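Local coordinates for protein (sliding clamp) (Enterobacteria phage RB69, PDB 1B77), which probably encircles DNA as a ring of three subunits and tethers the phage DNA polymerase to its template, so that synthesis runs processively, at residues M187-M197 with K208-I218; I10-N18 with I29-A40. One frame throughout, in Å; residues are numbered along the deposited sequence.

Contact 1: residues M187-M197 with K208-I218; sequences MKIQPGNYKVM and KFESSQVSYVI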
loop_
_atom_site.group_PDB
_atom_site.type_symbol
_atom_site.label_atom_id
_atom_site.label_comp_id
_atom_site.label_asym_id
_atom_site.label_seq_id
_atom_site.Cartn_x
_atom_site.Cartn_y
_atom_site.Cartn_z
ATOM N N MET A 187 -7.992 -20.902 -10.117
ATOM C CA MET A 187 -7.035 -20.507 -11.156
ATOM C C MET A 187 -5.819 -19.773 -10.599
ATOM O O MET A 187 -5.539 -18.640 -10.995
ATOM C CB MET A 187 -7.729 -19.621 -12.198
ATOM C CG MET A 187 -8.786 -20.338 -13.013
ATOM S SD MET A 187 -8.112 -21.575 -14.133
ATOM C CE MET A 187 -7.478 -20.516 -15.439
ATOM N N LYS A 188 -5.107 -20.429 -9.689
ATOM C CA LYS A 188 -3.913 -19.857 -9.058
ATOM C C LYS A 188 -2.710 -20.057 -9.986
ATOM O O LYS A 188 -1.636 -20.457 -9.547
ATOM C CB LYS A 188 -3.635 -20.562 -7.723
ATOM C CG LYS A 188 -4.839 -20.695 -6.800
ATOM C CD LYS A 188 -5.217 -19.380 -6.147
ATOM C CE LYS A 188 -6.484 -19.534 -5.320
ATOM N NZ LYS A 188 -6.360 -20.578 -4.265
ATOM N N ILE A 189 -2.913 -19.783 -11.268
ATOM C CA ILE A 189 -1.873 -19.940 -12.279
ATOM C C ILE A 189 -0.969 -18.713 -12.376
ATOM O O ILE A 189 -1.452 -17.609 -12.613
ATOM C CB ILE A 189 -2.513 -20.172 -13.665
ATOM C CG1 ILE A 189 -3.204 -21.532 -13.700
ATOM C CG2 ILE A 189 -1.467 -20.087 -14.752
ATOM C CD1 ILE A 189 -4.458 -21.595 -12.888
ATOM N N GLN A 190 0.337 -18.900 -12.215
ATOM C CA GLN A 190 1.259 -17.769 -12.314
ATOM C C GLN A 190 1.330 -17.285 -13.771
ATOM O O GLN A 190 1.030 -18.037 -14.686
ATOM C CB GLN A 190 2.660 -18.169 -11.819
ATOM C CG GLN A 190 3.378 -19.210 -12.675
ATOM C CD GLN A 190 4.823 -19.429 -12.239
ATOM O OE1 GLN A 190 5.610 -20.032 -12.959
ATOM N NE2 GLN A 190 5.168 -18.951 -11.057
ATOM N N PRO A 191 1.715 -16.022 -14.003
ATOM C CA PRO A 191 1.790 -15.522 -15.383
ATOM C C PRO A 191 2.654 -16.338 -16.350
ATOM O O PRO A 191 3.708 -16.839 -15.985
ATOM C CB PRO A 191 2.300 -14.092 -15.207
ATOM C CG PRO A 191 3.035 -14.144 -13.904
ATOM C CD PRO A 191 2.115 -14.972 -13.054
ATOM N N GLY A 192 2.178 -16.470 -17.587
ATOM C CA GLY A 192 2.904 -17.227 -18.598
ATOM C C GLY A 192 2.013 -17.765 -19.710
ATOM O O GLY A 192 0.799 -17.533 -19.712
ATOM N N ASN A 193 2.625 -18.473 -20.661
ATOM C CA ASN A 193 1.915 -19.077 -21.786
ATOM C C ASN A 193 1.615 -20.528 -21.412
ATOM O O ASN A 193 2.492 -21.247 -20.923
ATOM C CB ASN A 193 2.784 -19.056 -23.044
ATOM C CG ASN A 193 3.140 -17.652 -23.489
ATOM O OD1 ASN A 193 2.272 -16.867 -23.864
ATOM N ND2 ASN A 193 4.424 -17.332 -23.451
ATOM N N TYR A 194 0.384 -20.966 -21.644
ATOM C CA TYR A 194 0.024 -22.321 -21.285
ATOM C C TYR A 194 -0.671 -23.144 -22.352
ATOM O O TYR A 194 -1.473 -22.636 -23.128
ATOM C CB TYR A 194 -0.879 -22.317 -20.047
ATOM C CG TYR A 194 -0.229 -21.771 -18.805
ATOM C CD1 TYR A 194 -0.083 -20.395 -18.610
ATOM C CD2 TYR A 194 0.278 -22.635 -17.838
ATOM C CE1 TYR A 194 0.558 -19.901 -17.472
ATOM C CE2 TYR A 194 0.919 -22.151 -16.704
ATOM C CZ TYR A 194 1.057 -20.790 -16.529
ATOM O OH TYR A 194 1.699 -20.328 -15.401
ATOM N N LYS A 195 -0.338 -24.427 -22.369
ATOM C CA LYS A 195 -0.980 -25.383 -23.252
ATOM C C LYS A 195 -2.136 -25.853 -22.367
ATOM O O LYS A 195 -1.912 -26.264 -21.232
ATOM C CB LYS A 195 -0.041 -26.555 -23.560
ATOM C CG LYS A 195 -0.716 -27.691 -24.316
ATOM C CD LYS A 195 0.301 -28.630 -24.968
ATOM C CE LYS A 195 1.188 -29.312 -23.942
ATOM N NZ LYS A 195 2.178 -30.227 -24.590
ATOM N N VAL A 196 -3.361 -25.775 -22.868
ATOM C CA VAL A 196 -4.523 -26.176 -22.080
ATOM C C VAL A 196 -5.116 -27.499 -22.535
ATOM O O VAL A 196 -5.632 -27.607 -23.640
ATOM C CB VAL A 196 -5.621 -25.106 -22.159
ATOM C CG1 VAL A 196 -6.807 -25.503 -21.280
ATOM C CG2 VAL A 196 -5.052 -23.763 -21.744
ATOM N N MET A 197 -5.052 -28.499 -21.668
ATOM C CA MET A 197 -5.587 -29.814 -21.989
ATOM C C MET A 197 -6.839 -30.114 -21.166
ATOM O O MET A 197 -6.791 -30.185 -19.936
ATOM C CB MET A 197 -4.514 -30.863 -21.744
ATOM C CG MET A 197 -3.259 -30.584 -22.546
ATOM S SD MET A 197 -1.911 -31.633 -22.073
ATOM C CE MET A 197 -1.243 -30.707 -20.674
ATOM N N LYS A 208 -5.813 -29.314 -17.430
ATOM C CA LYS A 208 -4.398 -29.211 -17.149
ATOM C C LYS A 208 -3.828 -28.019 -17.900
ATOM O O LYS A 208 -4.067 -27.856 -19.097
ATOM C CB LYS A 208 -3.666 -30.489 -17.566
ATOM C CG LYS A 208 -2.165 -30.401 -17.367
ATOM C CD LYS A 208 -1.480 -31.737 -17.564
ATOM C CE LYS A 208 0.028 -31.581 -17.477
ATOM N NZ LYS A 208 0.728 -32.885 -17.656
ATOM N N PHE A 209 -3.107 -27.167 -17.179
ATOM C CA PHE A 209 -2.477 -26.000 -17.786
ATOM C C PHE A 209 -0.984 -26.219 -17.662
ATOM O O PHE A 209 -0.446 -26.318 -16.552
ATOM C CB PHE A 209 -2.866 -24.708 -17.068
ATOM C CG PHE A 209 -4.304 -24.322 -17.250
ATOM C CD1 PHE A 209 -5.318 -25.067 -16.653
ATOM C CD2 PHE A 209 -4.647 -23.209 -18.017
ATOM C CE1 PHE A 209 -6.652 -24.709 -16.817
ATOM C CE2 PHE A 209 -5.976 -22.846 -18.185
ATOM C CZ PHE A 209 -6.981 -23.598 -17.584
ATOM N N GLU A 210 -0.317 -26.292 -18.805
ATOM C CA GLU A 210 1.105 -26.535 -18.796
ATOM C C GLU A 210 1.962 -25.481 -19.476
ATOM O O GLU A 210 1.699 -25.068 -20.610
ATOM C CB GLU A 210 1.387 -27.894 -19.417
ATOM C CG GLU A 210 2.850 -28.233 -19.456
ATOM C CD GLU A 210 3.092 -29.640 -19.936
ATOM O OE1 GLU A 210 2.597 -29.989 -21.033
ATOM O OE2 GLU A 210 3.778 -30.393 -19.219
ATOM N N SER A 211 2.994 -25.048 -18.760
ATOM C CA SER A 211 3.938 -24.070 -19.273
ATOM C C SER A 211 5.293 -24.745 -19.194
ATOM O O SER A 211 5.398 -25.890 -18.759
ATOM C CB SER A 211 3.944 -22.804 -18.412
ATOM O OG SER A 211 4.440 -23.071 -17.108
ATOM N N SER A 212 6.330 -24.035 -19.607
ATOM C CA SER A 212 7.673 -24.587 -19.565
ATOM C C SER A 212 8.179 -24.633 -18.129
ATOM O O SER A 212 9.169 -25.297 -17.839
ATOM C CB SER A 212 8.610 -23.731 -20.408
ATOM O OG SER A 212 8.640 -22.399 -19.926
ATOM N N GLN A 213 7.491 -23.931 -17.233
ATOM C CA GLN A 213 7.889 -23.874 -15.828
ATOM C C GLN A 213 7.023 -24.651 -14.846
ATOM O O GLN A 213 7.532 -25.257 -13.909
ATOM C CB GLN A 213 7.945 -22.417 -15.361
ATOM C CG GLN A 213 9.309 -21.761 -15.472
ATOM C CD GLN A 213 9.321 -20.361 -14.879
ATOM O OE1 GLN A 213 8.845 -20.138 -13.756
ATOM N NE2 GLN A 213 9.869 -19.410 -15.630
ATOM N N VAL A 214 5.714 -24.632 -15.045
ATOM C CA VAL A 214 4.821 -25.317 -14.119
ATOM C C VAL A 214 3.621 -25.977 -14.801
ATOM O O VAL A 214 3.178 -25.535 -15.860
ATOM C CB VAL A 214 4.281 -24.316 -13.049
ATOM C CG1 VAL A 214 3.341 -25.027 -12.077
ATOM C CG2 VAL A 214 5.433 -23.694 -12.287
ATOM N N SER A 215 3.107 -27.038 -14.182
ATOM C CA SER A 215 1.933 -27.739 -14.689
ATOM C C SER A 215 0.873 -27.729 -13.603
ATOM O O SER A 215 1.164 -28.058 -12.464
ATOM C CB SER A 215 2.263 -29.187 -15.052
ATOM O OG SER A 215 2.841 -29.274 -16.347
ATOM N N TYR A 216 -0.348 -27.338 -13.951
ATOM C CA TYR A 216 -1.435 -27.316 -12.980
ATOM C C TYR A 216 -2.559 -28.224 -13.434
ATOM O O TYR A 216 -2.820 -28.346 -14.632
ATOM C CB TYR A 216 -2.036 -25.918 -12.813
ATOM C CG TYR A 216 -1.090 -24.811 -12.422
ATOM C CD1 TYR A 216 -0.379 -24.112 -13.386
ATOM C CD2 TYR A 216 -0.957 -24.420 -11.091
ATOM C CE1 TYR A 216 0.438 -23.038 -13.046
ATOM C CE2 TYR A 216 -0.135 -23.340 -10.736
ATOM C CZ TYR A 216 0.553 -22.656 -11.724
ATOM O OH TYR A 216 1.333 -21.569 -11.406
ATOM N N VAL A 217 -3.213 -28.870 -12.475
ATOM C CA VAL A 217 -4.363 -29.721 -12.761
ATOM C C VAL A 217 -5.499 -29.188 -11.893
ATOM O O VAL A 217 -5.405 -29.153 -10.660
ATOM C CB VAL A 217 -4.124 -31.210 -12.421
ATOM C CG1 VAL A 217 -5.449 -31.980 -12.534
ATOM C CG2 VAL A 217 -3.098 -31.815 -13.392
ATOM N N ILE A 218 -6.562 -28.749 -12.548
ATOM C CA ILE A 218 -7.695 -28.195 -11.839
ATOM C C ILE A 218 -8.967 -28.985 -12.104
ATOM O O ILE A 218 -9.320 -29.255 -13.253
ATOM C CB ILE A 218 -7.920 -26.726 -12.246
ATOM C CG1 ILE A 218 -6.657 -25.912 -11.933
ATOM C CG2 ILE A 218 -9.116 -26.161 -11.512
ATOM C CD1 ILE A 218 -6.606 -24.561 -12.606
HETATM O O HOH W 1 5.250 -21.837 -21.447
HETATM O O HOH W 2 4.645 -20.772 -15.793
#

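Contact 2: residues I10-N18 with I29-A40; sequences ILKNFASIN and IMTRAVNGTTYA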
loop_
_atom_site.group_PDB
_atom_site.type_symbol
_atom_site.label_atom_id
_atom_site.label_comp_id
_atom_site.label_asym_id
_atom_site.label_seq_id
_atom_site.Cartn_x
_atom_site.Cartn_y
_atom_site.Cartn_z
ATOM N N ILE A 10 8.589 -20.060 -7.666
ATOM C CA ILE A 10 7.572 -21.059 -7.947
ATOM C C ILE A 10 6.966 -21.560 -6.643
ATOM O O ILE A 10 5.763 -21.834 -6.577
ATOM C CB ILE A 10 8.137 -22.242 -8.756
ATOM C CG1 ILE A 10 8.633 -21.736 -10.117
ATOM C CG2 ILE A 10 7.044 -23.287 -8.968
ATOM C CD1 ILE A 10 9.333 -22.792 -10.996
ATOM N N LEU A 11 7.789 -21.667 -5.604
ATOM C CA LEU A 11 7.295 -22.112 -4.306
ATOM C C LEU A 11 6.299 -21.106 -3.739
ATOM O O LEU A 11 5.384 -21.469 -2.996
ATOM C CB LEU A 11 8.457 -22.304 -3.325
ATOM C CG LEU A 11 9.195 -23.629 -3.496
ATOM C CD1 LEU A 11 10.451 -23.651 -2.643
ATOM C CD2 LEU A 11 8.236 -24.775 -3.121
ATOM N N LYS A 12 6.486 -19.839 -4.091
ATOM C CA LYS A 12 5.595 -18.790 -3.626
ATOM C C LYS A 12 4.229 -18.947 -4.311
ATOM O O LYS A 12 3.195 -18.678 -3.700
ATOM C CB LYS A 12 6.192 -17.409 -3.911
ATOM C CG LYS A 12 5.710 -16.329 -2.944
ATOM C CD LYS A 12 6.361 -14.968 -3.192
ATOM C CE LYS A 12 5.906 -13.936 -2.136
ATOM N NZ LYS A 12 6.373 -14.256 -0.732
ATOM N N ASN A 13 4.217 -19.390 -5.568
ATOM C CA ASN A 13 2.945 -19.604 -6.262
ATOM C C ASN A 13 2.238 -20.793 -5.608
ATOM O O ASN A 13 1.023 -20.779 -5.432
ATOM C CB ASN A 13 3.174 -19.882 -7.755
ATOM C CG ASN A 13 1.898 -20.330 -8.478
ATOM O OD1 ASN A 13 1.760 -21.500 -8.843
ATOM N ND2 ASN A 13 0.968 -19.402 -8.687
ATOM N N PHE A 14 3.011 -21.810 -5.234
ATOM C CA PHE A 14 2.469 -22.999 -4.571
ATOM C C PHE A 14 1.829 -22.652 -3.213
ATOM O O PHE A 14 0.755 -23.161 -2.879
ATOM C CB PHE A 14 3.578 -24.050 -4.376
ATOM C CG PHE A 14 3.901 -24.858 -5.619
ATOM C CD1 PHE A 14 3.762 -24.313 -6.892
ATOM C CD2 PHE A 14 4.377 -26.168 -5.502
ATOM C CE1 PHE A 14 4.098 -25.062 -8.036
ATOM C CE2 PHE A 14 4.713 -26.920 -6.633
ATOM C CZ PHE A 14 4.571 -26.365 -7.904
ATOM N N ALA A 15 2.476 -21.782 -2.439
ATOM C CA ALA A 15 1.949 -21.390 -1.131
ATOM C C ALA A 15 0.574 -20.734 -1.239
ATOM O O ALA A 15 -0.189 -20.719 -0.271
ATOM C CB ALA A 15 2.914 -20.440 -0.427
ATOM N N SER A 16 0.253 -20.182 -2.405
ATOM C CA SER A 16 -1.048 -19.562 -2.578
ATOM C C SER A 16 -2.082 -20.667 -2.836
ATOM O O SER A 16 -3.287 -20.441 -2.732
ATOM C CB SER A 16 -1.024 -18.577 -3.747
ATOM O OG SER A 16 -0.968 -19.269 -4.979
ATOM N N ILE A 17 -1.606 -21.860 -3.179
ATOM C CA ILE A 17 -2.510 -22.983 -3.416
ATOM C C ILE A 17 -2.756 -23.736 -2.108
ATOM O O ILE A 17 -3.873 -24.165 -1.833
ATOM C CB ILE A 17 -1.938 -23.964 -4.457
ATOM C CG1 ILE A 17 -1.817 -23.262 -5.810
ATOM C CG2 ILE A 17 -2.853 -25.196 -4.563
ATOM C CD1 ILE A 17 -1.271 -24.119 -6.913
ATOM N N ASN A 18 -1.699 -23.887 -1.319
ATOM C CA ASN A 18 -1.744 -24.570 -0.020
ATOM C C ASN A 18 -0.663 -23.857 0.801
ATOM O O ASN A 18 0.499 -23.812 0.395
ATOM C CB ASN A 18 -1.383 -26.062 -0.181
ATOM C CG ASN A 18 -1.598 -26.875 1.105
ATOM O OD1 ASN A 18 -1.419 -26.377 2.215
ATOM N ND2 ASN A 18 -1.966 -28.145 0.944
ATOM N N ILE A 29 8.986 -30.723 -7.138
ATOM C CA ILE A 29 8.092 -30.211 -6.115
ATOM C C ILE A 29 6.642 -30.288 -6.585
ATOM O O ILE A 29 6.349 -30.198 -7.785
ATOM C CB ILE A 29 8.419 -28.748 -5.753
ATOM C CG1 ILE A 29 8.377 -27.880 -7.007
ATOM C CG2 ILE A 29 9.786 -28.670 -5.088
ATOM C CD1 ILE A 29 8.518 -26.406 -6.737
ATOM N N MET A 30 5.740 -30.480 -5.634
ATOM C CA MET A 30 4.324 -30.544 -5.936
ATOM C C MET A 30 3.507 -30.189 -4.700
ATOM O O MET A 30 3.992 -30.259 -3.569
ATOM C CB MET A 30 3.932 -31.937 -6.433
ATOM C CG MET A 30 4.145 -33.064 -5.430
ATOM S SD MET A 30 3.516 -34.650 -6.055
ATOM C CE MET A 30 4.191 -35.795 -4.843
ATOM N N THR A 31 2.261 -29.807 -4.930
ATOM C CA THR A 31 1.375 -29.455 -3.842
ATOM C C THR A 31 -0.053 -29.636 -4.321
ATOM O O THR A 31 -0.315 -29.755 -5.524
ATOM C CB THR A 31 1.577 -27.986 -3.406
ATOM O OG1 THR A 31 0.810 -27.729 -2.221
ATOM C CG2 THR A 31 1.129 -27.033 -4.511
ATOM N N ARG A 32 -0.976 -29.670 -3.374
ATOM C CA ARG A 32 -2.380 -29.809 -3.706
ATOM C C ARG A 32 -3.185 -29.073 -2.645
ATOM O O ARG A 32 -2.840 -29.113 -1.463
ATOM C CB ARG A 32 -2.769 -31.288 -3.761
ATOM C CG ARG A 32 -4.254 -31.517 -3.966
ATOM C CD ARG A 32 -4.569 -32.950 -4.391
ATOM N NE ARG A 32 -6.011 -33.159 -4.457
ATOM C CZ ARG A 32 -6.602 -34.249 -4.941
ATOM N NH1 ARG A 32 -5.873 -35.256 -5.414
ATOM N NH2 ARG A 32 -7.927 -34.334 -4.949
ATOM N N ALA A 33 -4.245 -28.395 -3.073
ATOM C CA ALA A 33 -5.089 -27.636 -2.162
ATOM C C ALA A 33 -5.777 -28.536 -1.135
ATOM O O ALA A 33 -6.026 -29.718 -1.384
ATOM C CB ALA A 33 -6.132 -26.854 -2.953
ATOM N N VAL A 34 -6.064 -27.965 0.026
ATOM C CA VAL A 34 -6.737 -28.696 1.082
ATOM C C VAL A 34 -8.060 -29.248 0.566
ATOM O O VAL A 34 -8.432 -30.368 0.891
ATOM C CB VAL A 34 -7.006 -27.780 2.301
ATOM C CG1 VAL A 34 -7.872 -28.510 3.335
ATOM C CG2 VAL A 34 -5.676 -27.369 2.931
ATOM N N ASN A 35 -8.762 -28.464 -0.251
ATOM C CA ASN A 35 -10.055 -28.884 -0.795
ATOM C C ASN A 35 -9.912 -29.737 -2.055
ATOM O O ASN A 35 -10.905 -30.081 -2.698
ATOM C CB ASN A 35 -10.933 -27.673 -1.103
ATOM C CG ASN A 35 -10.341 -26.787 -2.185
ATOM O OD1 ASN A 35 -9.533 -27.235 -2.991
ATOM N ND2 ASN A 35 -10.769 -25.532 -2.227
ATOM N N GLY A 36 -8.671 -30.071 -2.404
ATOM C CA GLY A 36 -8.410 -30.915 -3.559
ATOM C C GLY A 36 -8.727 -30.405 -4.952
ATOM O O GLY A 36 -8.574 -31.152 -5.921
ATOM N N THR A 37 -9.148 -29.152 -5.079
ATOM C CA THR A 37 -9.489 -28.589 -6.382
ATOM C C THR A 37 -8.303 -28.249 -7.295
ATOM O O THR A 37 -8.394 -28.390 -8.517
ATOM C CB THR A 37 -10.318 -27.316 -6.227
ATOM O OG1 THR A 37 -9.527 -26.314 -5.568
ATOM C CG2 THR A 37 -11.559 -27.596 -5.412
ATOM N N THR A 38 -7.195 -27.802 -6.710
ATOM C CA THR A 38 -6.029 -27.424 -7.501
ATOM C C THR A 38 -4.737 -28.173 -7.171
ATOM O O THR A 38 -4.353 -28.291 -6.010
ATOM C CB THR A 38 -5.768 -25.899 -7.369
ATOM O OG1 THR A 38 -6.866 -25.174 -7.938
ATOM C CG2 THR A 38 -4.487 -25.502 -8.095
ATOM N N TYR A 39 -4.067 -28.667 -8.209
ATOM C CA TYR A 39 -2.797 -29.387 -8.061
ATOM C C TYR A 39 -1.705 -28.657 -8.849
ATOM O O TYR A 39 -1.972 -28.093 -9.908
ATOM C CB TYR A 39 -2.928 -30.814 -8.607
ATOM C CG TYR A 39 -1.614 -31.582 -8.744
ATOM C CD1 TYR A 39 -1.074 -32.293 -7.669
ATOM C CD2 TYR A 39 -0.932 -31.618 -9.962
ATOM C CE1 TYR A 39 0.116 -33.022 -7.808
ATOM C CE2 TYR A 39 0.256 -32.340 -10.115
ATOM C CZ TYR A 39 0.772 -33.041 -9.036
ATOM O OH TYR A 39 1.936 -33.764 -9.181
ATOM N N ALA A 40 -0.478 -28.677 -8.337
ATOM C CA ALA A 40 0.639 -28.036 -9.017
ATOM C C ALA A 40 1.916 -28.848 -8.846
ATOM O O ALA A 40 2.144 -29.467 -7.798
ATOM C CB ALA A 40 0.850 -26.618 -8.490
HETATM O O HOH W 3 -5.346 -25.241 0.258
HETATM O O HOH W 4 1.953 -25.408 -1.306
#

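Contact 1: residues M187-M197 with K208-I218
Tyr216 meets 187-197 with its ring and its hydroxyl at once. Ile189 lies over one ring face, CG1 standing 4.0 Å from the Tyr216 ring centroid and 18° off the normal, a CH-pi contact; Val214 CG1 sits over the opposite face. At the ring's edge, in its plane, comes Tyr194 CE2, 3.8 Å from Tyr216 CE1. The hydroxyl accepts from the backbone of the loop: Gln190 N to Tyr216 OH is 3.0 Å, nearly straight at 172°. Ser211 CB lies over one face of the Tyr194 ring in a second CH-pi contact, and Tyr194 OH donates back to Gln190 O within its own segment. Further along, Met187 approaches Phe209 obliquely in a Met-aromatic contact, SD 4.8 Å from the Phe209 ring centroid, bends at chi2 and chi3 folding the chain over; its SD also touches Ile218 CD1. Val196 joins this apolar side through CG2, 3.8 Å from Phe209 CD2.

Phe209 and Val196 project from an antiparallel hairpin, strands 194-201 and 204-210. Lys195 pairs with Glu210 and Met197 with Lys208 as hydrogen-bonded pairs, Val196 with Phe209 as the non-hydrogen-bonded pair between them. On the face away from Phe209, Lys195 NZ makes a long salt bridge of 3.6 Å to Glu210 OE1. In the following turn, Ser211 OG accepts from Val214 N at 2.9 Å, an ST motif.

Outward, Asn13 of helix 5-15 binds both Tyr216 OH and Lys188 O. Strand 194-201 is flanked by strands 114-118 and 204-210, while strand 215-219 runs between 204-210 and 38-44.

Contact 2: residues I10-N18 with I29-A40
Phe14 of helix 5-15 and Ile17, just beyond it, point onto the antiparallel hairpin of strands 28-32 and 38-44, a helix-on-sheet packing of the DNA-clamp fold. The segment of helix runs 14° from the direction of strand 29-32, with 9.2 Å between their axes. The Phe14 ring rests on Ala40, whose CB lies over one face, 3.9 Å from the ring centroid, as a CH-pi contact. The ring edge instead faces backbone, with Ile29 C and Met30 N in its plane. The side chains of Thr31 and Phe14 lie alongside each other, running opposite ways, with Thr31 CG2 3.5 Å from Phe14 CD2. Ile29 fills in beyond the ring: its CD1 lies 4.0 Å from Leu11 CD2 and also touches Ile10 CG2.

Ile17 packs through both branches. CD1 reaches strand 38-44, 3.6 Å from Ala40 CB and close to Thr38 CG2; CG2, anti to the backbone N, also packs on Thr38 and reaches on to Ala33 CB, 4.0 Å away. Tyr216 of the neighbouring strand 215-219 touches both Ile17 and Ala40, continuing the apolar layer.

Polar bonding is concentrated where the helix gives way to loop. Water 3 bridges Ile17 O and Val34 N, at the start of the type I turn from Ala33 to Gly36. Asn18 extends with CG anti to its own N (chi1 -172°), its OD1 taken by Gly20 N; the other end of the amide donates from Asn18 ND2 to Arg32 O at 2.7 Å and 163°, the oxygen lying close to the amide plane.

Overall arrangement
Both contacts build on one antiparallel sheet, with centres about 12 Å apart, but on different parts of it: contact 2 sets a helix against the end hairpin, contact 1 joins strands and an irregular loop nearer the other edge. Contact 2 is the more buried, with 10 of 13 touching residues buried, and is chiefly aliphatic and aromatic. Contact 1 is partly buried (8 of 17), combining backbone pairing, CH-pi and Met-aromatic packing and an ion pair toward the surface. They meet where strands 215-219 and 38-44 adjoin, through Val217 O to Tyr39 N at 2.8 Å, and again at Asn13, whose side chain ties the helix of contact 2 to contact 1.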